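Exopolyphosphatase (Cytophaga hutchinsonii, PDB 3MDQ) probably hydrolyses inorganic polyphosphate from the chain end, releasing orthophosphate, with a fold of the actin-like ATPase superfamily. Local coordinates at residues D215-M220 with K249-S254; E258-A263 with L268-V273; E227-A230 with S236-L239. All blocks are in the same frame, centred on the assembly; numbering follows the deposited sequence.

Contact 1 (D215-M220 with K249-S254); sequences DTLAEM and KQLVAS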
ATOM      1  N   ASP A 215       6.433  -4.700  -3.205  1.00 10.71           N
ATOM      2  CA  ASP A 215       7.319  -5.561  -2.414  1.00 11.07           C
ATOM      3  C   ASP A 215       7.404  -6.925  -3.067  1.00  9.46           C
ATOM      4  O   ASP A 215       8.488  -7.498  -3.202  1.00 11.63           O
ATOM      5  CB  ASP A 215       6.821  -5.746  -0.973  1.00 15.25           C
ATOM      6  CG  ASP A 215       6.868  -4.487  -0.144  1.00 17.92           C
ATOM      7  OD1 ASP A 215       7.576  -3.541  -0.493  1.00 15.11           O
ATOM      8  OD2 ASP A 215       6.183  -4.468   0.933  1.00 20.57           O
ATOM      9  N   THR A 216       6.247  -7.444  -3.515  1.00 10.68           N
ATOM     10  CA  THR A 216       6.240  -8.752  -4.189  1.00 11.69           C
ATOM     11  C   THR A 216       7.023  -8.741  -5.511  1.00  8.91           C
ATOM     12  O   THR A 216       7.760  -9.698  -5.822  1.00 11.12           O
ATOM     13  CB  THR A 216       4.802  -9.293  -4.358  1.00 14.49           C
ATOM     14  OG1 THR A 216       4.317  -9.681  -3.063  1.00 20.16           O
ATOM     15  CG2 THR A 216       4.749 -10.521  -5.286  1.00 17.88           C
ATOM     16  N   LEU A 217       6.914  -7.663  -6.292  1.00 10.42           N
ATOM     17  CA  LEU A 217       7.665  -7.563  -7.532  1.00 10.71           C
ATOM     18  C   LEU A 217       9.165  -7.591  -7.234  1.00  9.83           C
ATOM     19  O   LEU A 217       9.927  -8.279  -7.917  1.00 11.30           O
ATOM     20  CB  LEU A 217       7.307  -6.317  -8.350  1.00 12.22           C
ATOM     21  CG  LEU A 217       5.837  -6.257  -8.821  1.00 13.81           C
ATOM     22  CD1 LEU A 217       5.564  -4.900  -9.476  1.00 16.07           C
ATOM     23  CD2 LEU A 217       5.560  -7.465  -9.767  1.00 16.65           C
ATOM     24  N   ALA A 218       9.582  -6.837  -6.222  1.00  9.51           N
ATOM     25  CA  ALA A 218      10.968  -6.853  -5.824  1.00 10.19           C
ATOM     26  C   ALA A 218      11.415  -8.259  -5.418  1.00 12.30           C
ATOM     27  O   ALA A 218      12.470  -8.735  -5.854  1.00 10.15           O
ATOM     28  CB  ALA A 218      11.225  -5.852  -4.705  1.00 11.50           C
ATOM     29  N   GLU A 219      10.625  -8.923  -4.578  0.50 11.42           N
ATOM     30  CA  GLU A 219      10.994 -10.244  -4.104  0.50 10.69           C
ATOM     31  C   GLU A 219      11.079 -11.248  -5.253  0.50 11.73           C
ATOM     32  O   GLU A 219      11.990 -12.053  -5.287  0.50 11.29           O
ATOM     33  CB  GLU A 219      10.032 -10.728  -3.010  0.50 12.04           C
ATOM     34  CG  GLU A 219      10.216  -9.997  -1.675  0.50 13.57           C
ATOM     35  CD  GLU A 219       9.181 -10.378  -0.609  0.50 20.99           C
ATOM     36  OE1 GLU A 219       8.204 -11.078  -0.918  0.50 22.13           O
ATOM     37  OE2 GLU A 219       9.353  -9.960   0.551  0.50 27.20           O
HETATM   38  N   MSE A 220      10.156 -11.160  -6.215  1.00 10.60           N
HETATM   39  CA  MSE A 220      10.188 -12.031  -7.405  1.00 11.69           C
HETATM   40  C   MSE A 220      11.446 -11.783  -8.204  1.00 12.63           C
HETATM   41  O   MSE A 220      12.049 -12.710  -8.699  1.00 13.08           O
HETATM   42  CB  MSE A 220       8.959 -11.808  -8.292  1.00 11.69           C
HETATM   43  CG  MSE A 220       7.693 -12.342  -7.725  1.00  9.25           C
HETATM   44 SE   MSE A 220       6.097 -11.927  -8.686  0.75 12.78          SE
HETATM   45  CE  MSE A 220       6.366 -13.160 -10.157  1.00 14.30           C
ATOM     46  N   LYS A 249       4.861  -9.571 -18.119  1.00 11.64           N
ATOM     47  CA  LYS A 249       4.474 -10.595 -19.097  1.00 11.84           C
ATOM     48  C   LYS A 249       4.123 -11.892 -18.349  1.00 11.62           C
ATOM     49  O   LYS A 249       3.105 -12.557 -18.651  1.00 12.19           O
ATOM     50  CB  LYS A 249       5.581 -10.814 -20.127  1.00 12.26           C
ATOM     51  CG  LYS A 249       5.667  -9.731 -21.130  1.00 19.73           C
ATOM     52  CD  LYS A 249       6.916  -9.958 -22.002  1.00 29.73           C
ATOM     53  CE  LYS A 249       7.058  -8.940 -23.115  1.00 41.98           C
ATOM     54  NZ  LYS A 249       8.445  -8.966 -23.688  1.00 40.67           N
ATOM     55  N   GLN A 250       4.929 -12.232 -17.352  1.00 10.02           N
ATOM     56  CA  GLN A 250       4.712 -13.449 -16.542  1.00 12.33           C
ATOM     57  C   GLN A 250       3.351 -13.385 -15.830  1.00 11.25           C
ATOM     58  O   GLN A 250       2.547 -14.312 -15.917  1.00 11.24           O
ATOM     59  CB  GLN A 250       5.859 -13.655 -15.533  1.00 11.75           C
ATOM     60  CG  GLN A 250       5.594 -14.760 -14.545  1.00 17.41           C
ATOM     61  CD  GLN A 250       6.618 -14.856 -13.440  1.00 25.90           C
ATOM     62  OE1 GLN A 250       7.644 -14.173 -13.469  1.00 23.62           O
ATOM     63  NE2 GLN A 250       6.332 -15.697 -12.447  1.00 24.03           N
ATOM     64  N   LEU A 251       3.058 -12.268 -15.173  1.00 10.89           N
ATOM     65  CA  LEU A 251       1.837 -12.201 -14.381  1.00  9.61           C
ATOM     66  C   LEU A 251       0.588 -12.050 -15.262  1.00  9.86           C
ATOM     67  O   LEU A 251      -0.442 -12.624 -14.938  1.00 11.14           O
ATOM     68  CB  LEU A 251       1.957 -11.058 -13.368  1.00 10.79           C
ATOM     69  CG  LEU A 251       2.947 -11.350 -12.261  1.00 11.21           C
ATOM     70  CD1 LEU A 251       3.302 -10.053 -11.462  1.00 13.62           C
ATOM     71  CD2 LEU A 251       2.438 -12.424 -11.293  1.00 15.52           C
ATOM     72  N   VAL A 252       0.668 -11.315 -16.372  1.00 10.03           N
ATOM     73  CA  VAL A 252      -0.478 -11.219 -17.289  1.00  9.60           C
ATOM     74  C   VAL A 252      -0.825 -12.623 -17.855  1.00 11.90           C
ATOM     75  O   VAL A 252      -2.002 -12.938 -18.050  1.00 12.73           O
ATOM     76  CB  VAL A 252      -0.248 -10.170 -18.370  1.00 12.81           C
ATOM     77  CG1 VAL A 252      -1.270 -10.306 -19.519  1.00 17.83           C
ATOM     78  CG2 VAL A 252      -0.252  -8.800 -17.731  1.00 14.51           C
ATOM     79  N   ALA A 253       0.168 -13.457 -18.100  1.00  9.95           N
ATOM     80  CA  ALA A 253      -0.083 -14.804 -18.645  1.00 10.24           C
ATOM     81  C   ALA A 253      -0.605 -15.779 -17.587  1.00 11.86           C
ATOM     82  O   ALA A 253      -1.169 -16.795 -17.928  1.00 12.52           O
ATOM     83  CB  ALA A 253       1.196 -15.384 -19.285  1.00 11.93           C
ATOM     84  N   SER A 254      -0.362 -15.479 -16.319  1.00 10.19           N
ATOM     85  CA  SER A 254      -0.596 -16.378 -15.215  1.00 10.23           C
ATOM     86  C   SER A 254      -2.065 -16.581 -14.875  1.00 11.05           C
ATOM     87  O   SER A 254      -2.905 -15.698 -15.062  1.00 11.67           O
ATOM     88  CB  SER A 254       0.173 -15.897 -13.956  1.00 10.03           C
ATOM     89  OG  SER A 254      -0.487 -14.767 -13.363  1.00 10.75           O
TER
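L217 of helix 212-225 and L251 of helix 241-253 meet through single methyls, CD2 of L217 lying 3.8 Å from CD1 of L251. The axes of the two short segments stay 13.2 Å apart at closest approach and run at 113° to each other, so the contact is made by side-chain ends, the backbones staying well apart. M220 reaches across by length and by a bend: CG stands anti to the carbonyl carbon (chi1 -72°), the chain then runs straight, and the turn at chi3 (75°) carries CE to the Q250 amide, 3.4 Å from NE2. Q250 arrives from the opposite direction, its CG anti to the backbone N and its chain extended. The same CE of M220 lies 4.2 Å from CD2 of L251, roughly at right angles to the direction of the amide. I277 of helix 267-286 touches both leucines, and L247 packs on L217 and M220, so the contact joins three helices of the actin-like C-terminal half. Across the contact the chemistry is mostly apolar, with one amide set against a methyl: it implies cohesion by van der Waals contact, without the directional hold of a polar bond.

Contact 2 (E258-A263 with L268-V273); sequences ERLAIA and LRADMV. With SO4 (sulfate ion), chain E; SO4 (sulfate ion), chain F.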
ATOM      1  N   GLU A 258      -1.701 -20.455 -10.366  1.00 11.42           N
ATOM      2  CA  GLU A 258      -0.235 -20.344 -10.514  1.00 12.05           C
ATOM      3  C   GLU A 258       0.328 -19.274  -9.586  1.00 14.12           C
ATOM      4  O   GLU A 258       1.383 -19.448  -8.981  1.00 15.28           O
ATOM      5  CB  GLU A 258       0.158 -20.014 -11.933  1.00 12.45           C
ATOM      6  CG  GLU A 258      -0.072 -21.191 -12.878  1.00 14.01           C
ATOM      7  CD  GLU A 258       0.048 -20.856 -14.345  1.00 18.14           C
ATOM      8  OE1 GLU A 258      -0.111 -19.684 -14.774  1.00 15.89           O
ATOM      9  OE2 GLU A 258       0.233 -21.831 -15.107  1.00 26.42           O
ATOM     10  N   ARG A 259      -0.365 -18.153  -9.465  1.00 11.84           N
ATOM     11  CA  ARG A 259       0.140 -17.057  -8.614  1.00 11.37           C
ATOM     12  C   ARG A 259       0.151 -17.417  -7.129  1.00 11.88           C
ATOM     13  O   ARG A 259       1.050 -16.990  -6.369  1.00 15.77           O
ATOM     14  CB  ARG A 259      -0.668 -15.795  -8.892  1.00 11.24           C
ATOM     15  CG  ARG A 259      -0.438 -15.233 -10.269  1.00  9.98           C
ATOM     16  CD  ARG A 259      -1.005 -13.825 -10.387  1.00 10.79           C
ATOM     17  NE  ARG A 259      -2.436 -13.683 -10.094  1.00 10.30           N
ATOM     18  CZ  ARG A 259      -3.417 -13.945 -10.946  1.00 12.40           C
ATOM     19  NH1 ARG A 259      -3.168 -14.450 -12.171  1.00 10.35           N
ATOM     20  NH2 ARG A 259      -4.659 -13.706 -10.599  1.00 11.83           N
ATOM     21  N   LEU A 260      -0.812 -18.225  -6.714  1.00 11.67           N
ATOM     22  CA  LEU A 260      -0.874 -18.654  -5.316  1.00 14.36           C
ATOM     23  C   LEU A 260       0.399 -19.401  -4.939  1.00 18.19           C
ATOM     24  O   LEU A 260       0.722 -19.482  -3.758  1.00 20.49           O
ATOM     25  CB  LEU A 260      -2.117 -19.500  -5.063  1.00 12.98           C
ATOM     26  CG  LEU A 260      -3.461 -18.777  -5.132  1.00 13.77           C
ATOM     27  CD1 LEU A 260      -4.629 -19.788  -5.062  1.00 17.06           C
ATOM     28  CD2 LEU A 260      -3.606 -17.725  -4.019  1.00 19.41           C
ATOM     29  N   ALA A 261       1.122 -19.937  -5.919  1.00 18.64           N
ATOM     30  CA  ALA A 261       2.365 -20.688  -5.663  1.00 21.10           C
ATOM     31  C   ALA A 261       3.635 -19.837  -5.639  1.00 21.99           C
ATOM     32  O   ALA A 261       4.720 -20.347  -5.332  1.00 22.24           O
ATOM     33  CB  ALA A 261       2.508 -21.779  -6.706  1.00 21.23           C
ATOM     34  N   ILE A 262       3.522 -18.539  -5.924  1.00 18.62           N
ATOM     35  CA  ILE A 262       4.672 -17.646  -5.900  1.00 17.96           C
ATOM     36  C   ILE A 262       5.016 -17.323  -4.433  1.00 19.66           C
ATOM     37  O   ILE A 262       4.132 -17.016  -3.610  1.00 18.95           O
ATOM     38  CB  ILE A 262       4.385 -16.366  -6.689  1.00 19.71           C
ATOM     39  CG1 ILE A 262       4.168 -16.707  -8.159  1.00 18.20           C
ATOM     40  CG2 ILE A 262       5.546 -15.349  -6.550  1.00 19.01           C
ATOM     41  CD1 ILE A 262       3.667 -15.524  -8.977  1.00 19.16           C
ATOM     42  N   ALA A 263       6.310 -17.391  -4.100  1.00 18.28           N
ATOM     43  CA  ALA A 263       6.726 -17.157  -2.729  1.00 17.87           C
ATOM     44  C   ALA A 263       6.364 -15.726  -2.308  1.00 18.09           C
ATOM     45  O   ALA A 263       6.655 -14.762  -3.024  1.00 21.53           O
ATOM     46  CB  ALA A 263       8.257 -17.414  -2.578  1.00 21.12           C
ATOM     47  N   LEU A 268      -4.960 -12.687  -1.173  1.00 15.04           N
ATOM     48  CA  LEU A 268      -5.646 -11.483  -1.631  1.00 13.25           C
ATOM     49  C   LEU A 268      -4.813 -10.705  -2.642  1.00 11.56           C
ATOM     50  O   LEU A 268      -5.342 -10.108  -3.582  1.00 14.48           O
ATOM     51  CB  LEU A 268      -6.032 -10.582  -0.443  1.00 14.21           C
ATOM     52  CG  LEU A 268      -7.156 -11.163   0.433  1.00 16.49           C
ATOM     53  CD1 LEU A 268      -7.253 -10.345   1.737  1.00 25.21           C
ATOM     54  CD2 LEU A 268      -8.515 -11.198  -0.278  1.00 22.18           C
ATOM     55  N   ARG A 269      -3.506 -10.744  -2.473  1.00 11.37           N
ATOM     56  CA  ARG A 269      -2.618 -10.131  -3.469  1.00 14.60           C
ATOM     57  C   ARG A 269      -2.594 -10.936  -4.779  1.00 13.03           C
ATOM     58  O   ARG A 269      -2.678 -10.344  -5.849  1.00 13.38           O
ATOM     59  CB  ARG A 269      -1.241  -9.939  -2.903  1.00 15.52           C
ATOM     60  CG  ARG A 269      -0.340  -9.001  -3.768  1.00 16.47           C
ATOM     61  CD  ARG A 269       1.006  -8.841  -3.101  1.00 15.82           C
ATOM     62  NE  ARG A 269       0.786  -8.325  -1.766  1.00 15.26           N
ATOM     63  CZ  ARG A 269       1.548  -8.553  -0.709  1.00 21.47           C
ATOM     64  NH1 ARG A 269       2.672  -9.275  -0.773  1.00 25.20           N
ATOM     65  NH2 ARG A 269       1.187  -8.026   0.444  1.00 21.05           N
ATOM     66  N   ALA A 270      -2.540 -12.253  -4.714  1.00 12.49           N
ATOM     67  CA  ALA A 270      -2.677 -13.072  -5.923  1.00 10.69           C
ATOM     68  C   ALA A 270      -3.928 -12.704  -6.705  1.00  9.83           C
ATOM     69  O   ALA A 270      -3.896 -12.646  -7.940  1.00 11.68           O
ATOM     70  CB  ALA A 270      -2.691 -14.563  -5.577  1.00 12.12           C
ATOM     71  N   ASP A 271      -5.017 -12.436  -6.005  1.00  9.60           N
ATOM     72  CA  ASP A 271      -6.255 -12.094  -6.680  1.00 11.65           C
ATOM     73  C   ASP A 271      -6.198 -10.790  -7.473  1.00 11.75           C
ATOM     74  O   ASP A 271      -6.797 -10.710  -8.555  1.00 13.30           O
ATOM     75  CB  ASP A 271      -7.402 -11.989  -5.708  1.00 13.11           C
ATOM     76  CG  ASP A 271      -7.757 -13.302  -5.051  1.00 19.83           C
ATOM     77  OD1 ASP A 271      -7.407 -14.368  -5.596  1.00 20.03           O
ATOM     78  OD2 ASP A 271      -8.392 -13.225  -3.960  1.00 19.70           O
HETATM   79  N   MSE A 272      -5.502  -9.780  -6.951  0.50 11.11           N
HETATM   80  CA  MSE A 272      -5.511  -8.454  -7.572  0.50 12.34           C
HETATM   81  C   MSE A 272      -4.226  -8.057  -8.309  0.50 12.99           C
HETATM   82  O   MSE A 272      -4.207  -7.016  -8.983  0.50 11.11           O
HETATM   83  CB  MSE A 272      -5.800  -7.396  -6.513  0.50 13.85           C
HETATM   84  CG  MSE A 272      -4.781  -7.338  -5.437  0.50 12.14           C
HETATM   85 SE   MSE A 272      -5.077  -5.689  -4.477  0.25 15.75          SE
HETATM   86  CE  MSE A 272      -3.714  -4.592  -5.375  0.50 15.34           C
ATOM     87  N   VAL A 273      -3.161  -8.856  -8.204  1.00 11.99           N
ATOM     88  CA  VAL A 273      -1.848  -8.427  -8.697  1.00 10.45           C
ATOM     89  C   VAL A 273      -1.797  -8.175 -10.198  1.00 10.18           C
ATOM     90  O   VAL A 273      -1.010  -7.335 -10.630  1.00 10.38           O
ATOM     91  CB  VAL A 273      -0.720  -9.357  -8.195  1.00 12.61           C
ATOM     92  CG1 VAL A 273      -0.723 -10.683  -8.931  1.00 11.58           C
ATOM     93  CG2 VAL A 273       0.638  -8.652  -8.271  1.00 13.51           C
TER
HETATM   94  S   SO4 E 318      -1.980  -6.307  -0.286  0.70 15.71           S
HETATM   95  O1  SO4 E 318      -2.892  -7.391  -0.776  0.70 15.77           O
HETATM   96  O2  SO4 E 318      -2.576  -5.006  -0.127  0.70 14.48           O
HETATM   97  O3  SO4 E 318      -0.927  -6.113  -1.334  0.70 12.34           O
HETATM   98  O4  SO4 E 318      -1.323  -6.661   0.984  0.70 15.71           O
HETATM   99  S   SO4 F 319       4.187  -6.937   2.527  0.70 28.64           S
HETATM  100  O1  SO4 F 319       3.491  -8.212   2.320  0.70 35.68           O
HETATM  101  O2  SO4 F 319       3.189  -5.880   2.654  0.70 29.55           O
HETATM  102  O3  SO4 F 319       5.045  -6.695   1.372  0.70 27.78           O
HETATM  103  O4  SO4 F 319       4.991  -6.999   3.751  0.70 37.37           O
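R259 reaches from helix 256-260 to the backbone of A270, joining the two limbs of a helix-loop-helix connection in the C-terminal half of this actin-like phosphatase fold. Helix 256-260 and helix 267-286 are separated by a short loop, and the backbones come within 5.6 Å between CA of R259 and CA of A270.

Along 268-273, R269 comes first among the residues with polar work, but it serves another side of the helix. Its CG is anti to the backbone N (chi1 -166°), and a bend at chi3 presents the guanidinium edge-on to two sulfates that probably came from the crystallisation medium. NE donates to O3 of sulfate E at 2.8 Å, while NH2 is shared between O4 of sulfate E and O1 of sulfate F; NH1 turns to T216 OG1 of helix 212-225. T15 and N14 bind one of these anions and K35 the other, which is consistent with a site suited to phosphate groups of a polyphosphate.

A270 follows, facing the short helix. Its CB packs 3.6 Å from CD2 of L260, and the small methyl allows the close backbone approach. Its carbonyl O is gripped by R259 side-on: NE at 2.8 Å and NH2 at 3.0 Å both donate to that one oxygen, which lies 1° from the guanidinium plane. The remaining nitrogen, NH1, bonds to S254 OG, so partners at two edges fix the rotation of the group. D271 directs its carboxylate to R256 in a salt bridge and stays apart from R259. V273 closes the contact, its side chain lying alongside that of R259 and running the other way, with CG1 of V273 3.5 Å from CD of R259.

Contact 3 (E227-A230 with S236-L239); sequences EKIA and SYLL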
ATOM      1  N   GLU A 227      19.682 -13.052  -6.337  1.00 19.61           N
ATOM      2  CA  GLU A 227      20.351 -12.026  -5.580  1.00 18.73           C
ATOM      3  C   GLU A 227      20.305 -12.446  -4.099  1.00 23.51           C
ATOM      4  O   GLU A 227      19.310 -12.985  -3.631  1.00 24.22           O
ATOM      5  CB  GLU A 227      19.679 -10.655  -5.834  1.00 19.53           C
ATOM      6  CG  GLU A 227      19.924 -10.111  -7.267  1.00 17.50           C
ATOM      7  CD  GLU A 227      18.910  -9.032  -7.771  1.00 28.65           C
ATOM      8  OE1 GLU A 227      17.973  -8.680  -7.084  1.00 20.72           O
ATOM      9  OE2 GLU A 227      19.021  -8.532  -8.913  1.00 30.84           O
ATOM     10  N   LYS A 228      21.398 -12.273  -3.365  1.00 27.51           N
ATOM     11  CA  LYS A 228      21.351 -12.591  -1.920  1.00 31.29           C
ATOM     12  C   LYS A 228      20.916 -11.331  -1.178  1.00 33.08           C
ATOM     13  O   LYS A 228      21.723 -10.708  -0.502  1.00 38.35           O
ATOM     14  CB  LYS A 228      22.709 -13.097  -1.403  1.00 32.44           C
ATOM     15  N   ILE A 229      19.650 -10.945  -1.335  1.00 33.86           N
ATOM     16  CA  ILE A 229      19.135  -9.682  -0.803  1.00 31.85           C
ATOM     17  C   ILE A 229      17.922  -9.937   0.077  1.00 33.51           C
ATOM     18  O   ILE A 229      16.888 -10.451  -0.388  1.00 34.73           O
ATOM     19  CB  ILE A 229      18.700  -8.703  -1.926  1.00 30.95           C
ATOM     20  CG1 ILE A 229      19.898  -8.213  -2.741  1.00 34.76           C
ATOM     21  CG2 ILE A 229      17.929  -7.521  -1.336  1.00 29.87           C
ATOM     22  CD1 ILE A 229      19.515  -7.250  -3.875  1.00 32.66           C
ATOM     23  N   ALA A 230      18.051  -9.566   1.349  1.00 34.71           N
ATOM     24  CA  ALA A 230      16.917  -9.486   2.266  1.00 33.90           C
ATOM     25  C   ALA A 230      16.295  -8.085   2.176  1.00 32.62           C
ATOM     26  O   ALA A 230      16.859  -7.092   2.633  1.00 30.70           O
ATOM     27  CB  ALA A 230      17.355  -9.783   3.691  1.00 32.78           C
ATOM     28  N   SER A 236      15.248   0.490   0.023  1.00 10.14           N
ATOM     29  CA  SER A 236      14.845   0.645  -1.372  1.00 10.47           C
ATOM     30  C   SER A 236      15.405  -0.497  -2.204  1.00  8.20           C
ATOM     31  O   SER A 236      16.410  -1.087  -1.818  1.00 10.95           O
ATOM     32  CB  SER A 236      15.317   1.993  -1.914  1.00 11.33           C
ATOM     33  OG  SER A 236      16.736   2.087  -1.993  1.00 12.10           O
ATOM     34  N   TYR A 237      14.791  -0.717  -3.372  1.00  7.87           N
ATOM     35  CA  TYR A 237      15.252  -1.726  -4.326  1.00  7.45           C
ATOM     36  C   TYR A 237      14.956  -1.228  -5.705  1.00  9.43           C
ATOM     37  O   TYR A 237      13.789  -0.900  -6.003  1.00 10.65           O
ATOM     38  CB  TYR A 237      14.520  -3.062  -4.066  1.00  9.77           C
ATOM     39  CG  TYR A 237      14.881  -4.140  -5.037  1.00  9.48           C
ATOM     40  CD1 TYR A 237      15.983  -4.932  -4.817  1.00  9.90           C
ATOM     41  CD2 TYR A 237      14.159  -4.308  -6.205  1.00  9.40           C
ATOM     42  CE1 TYR A 237      16.347  -5.938  -5.749  1.00 10.15           C
ATOM     43  CE2 TYR A 237      14.529  -5.273  -7.146  1.00 10.09           C
ATOM     44  CZ  TYR A 237      15.617  -6.097  -6.882  1.00 10.25           C
ATOM     45  OH  TYR A 237      15.991  -7.060  -7.817  1.00 12.81           O
ATOM     46  N   LEU A 238      15.951  -1.157  -6.582  0.50  7.22           N
ATOM     47  CA  LEU A 238      15.680  -0.660  -7.914  0.50  8.00           C
ATOM     48  C   LEU A 238      15.427  -1.804  -8.885  0.50  7.69           C
ATOM     49  O   LEU A 238      16.241  -2.729  -9.053  0.50  9.22           O
ATOM     50  CB  LEU A 238      16.799   0.215  -8.424  0.50  7.91           C
ATOM     51  CG  LEU A 238      16.623   0.741  -9.868  0.50 10.45           C
ATOM     52  CD1 LEU A 238      17.365   2.047  -9.990  0.50  7.99           C
ATOM     53  CD2 LEU A 238      17.087  -0.240 -10.962  0.50  5.32           C
ATOM     54  N   LEU A 239      14.281  -1.698  -9.524  1.00  9.88           N
ATOM     55  CA  LEU A 239      13.786  -2.653 -10.516  1.00 11.73           C
ATOM     56  C   LEU A 239      13.960  -2.019 -11.885  1.00 11.46           C
ATOM     57  O   LEU A 239      13.375  -0.972 -12.172  1.00 13.00           O
ATOM     58  CB  LEU A 239      12.289  -2.951 -10.257  1.00 13.17           C
ATOM     59  CG  LEU A 239      11.543  -3.984 -11.050  1.00 17.38           C
ATOM     60  CD1 LEU A 239      12.105  -5.395 -10.767  1.00 20.89           C
ATOM     61  CD2 LEU A 239      10.063  -3.882 -10.668  1.00 17.12           C
TER
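The helix-to-strand connection of the six-stranded sheet is closed here: the loop that follows helix 212-225 packs against a tyrosine, Y237, that projects from strand 236-240, an outermost strand of that sheet in this actin-like domain. Antiparallel pairing with strand 291-295, through backbone bonds of Y237 with V294 and L239 with I292, holds the strand in place.

The ring is met at its edge by two residues. From E227, OE1 accepts a hydrogen bond from Y237 OH at 2.7 Å, using the syn lone pair, on the side of the other carboxylate oxygen. The carboxylate and ring planes are 50° apart, so the two groups are neither coplanar nor perpendicular. OE1 also lies 3.5 Å from CE1 of the ring, near the ring plane. Y237 reaches the loop because its CG is anti to the backbone N (chi1 177°), while E227 reaches across at a slant on a chain extended beyond CG.

N221 ND2 is a second partner of the hydroxyl, which ties the ring end to helix 212-225 as well as to the loop; A218 and I222 of that helix also touch the ring. A phenylalanine at Y237 would probably keep much of the ring packing but leave the E227 carboxylate and N221 without their shared hydroxyl, and the loop less firmly held to the strand. K228, between the two contacting loop residues, is the centre of an inverse gamma turn. Beyond it, I229 adds an apolar touch within the ring plane, its CD1 standing 3.9 Å from CE1 of Y237.

How the contacts relate
Contacts 1 and 2 are direct neighbours, with centres about 9 Å apart. T216 OG1 lies 2.8 Å from R269 NH1, a probable hydrogen bond that joins segment 215-220 to the sulfate-binding arginine. Apolar atoms meet as well: CD2 of L251 packs 3.8 Å from CD of R259, and CE of M220 packs 3.8 Å from CD1 of I262. Contact 3 is nested in the chain loop closed by contact 1 and reaches it where A218 CB packs 3.6 Å from Y237 CD2. Contacts 2 and 3 do not touch, their nearest atoms being about 11 Å apart; helix 212-225 lies between them and meets both.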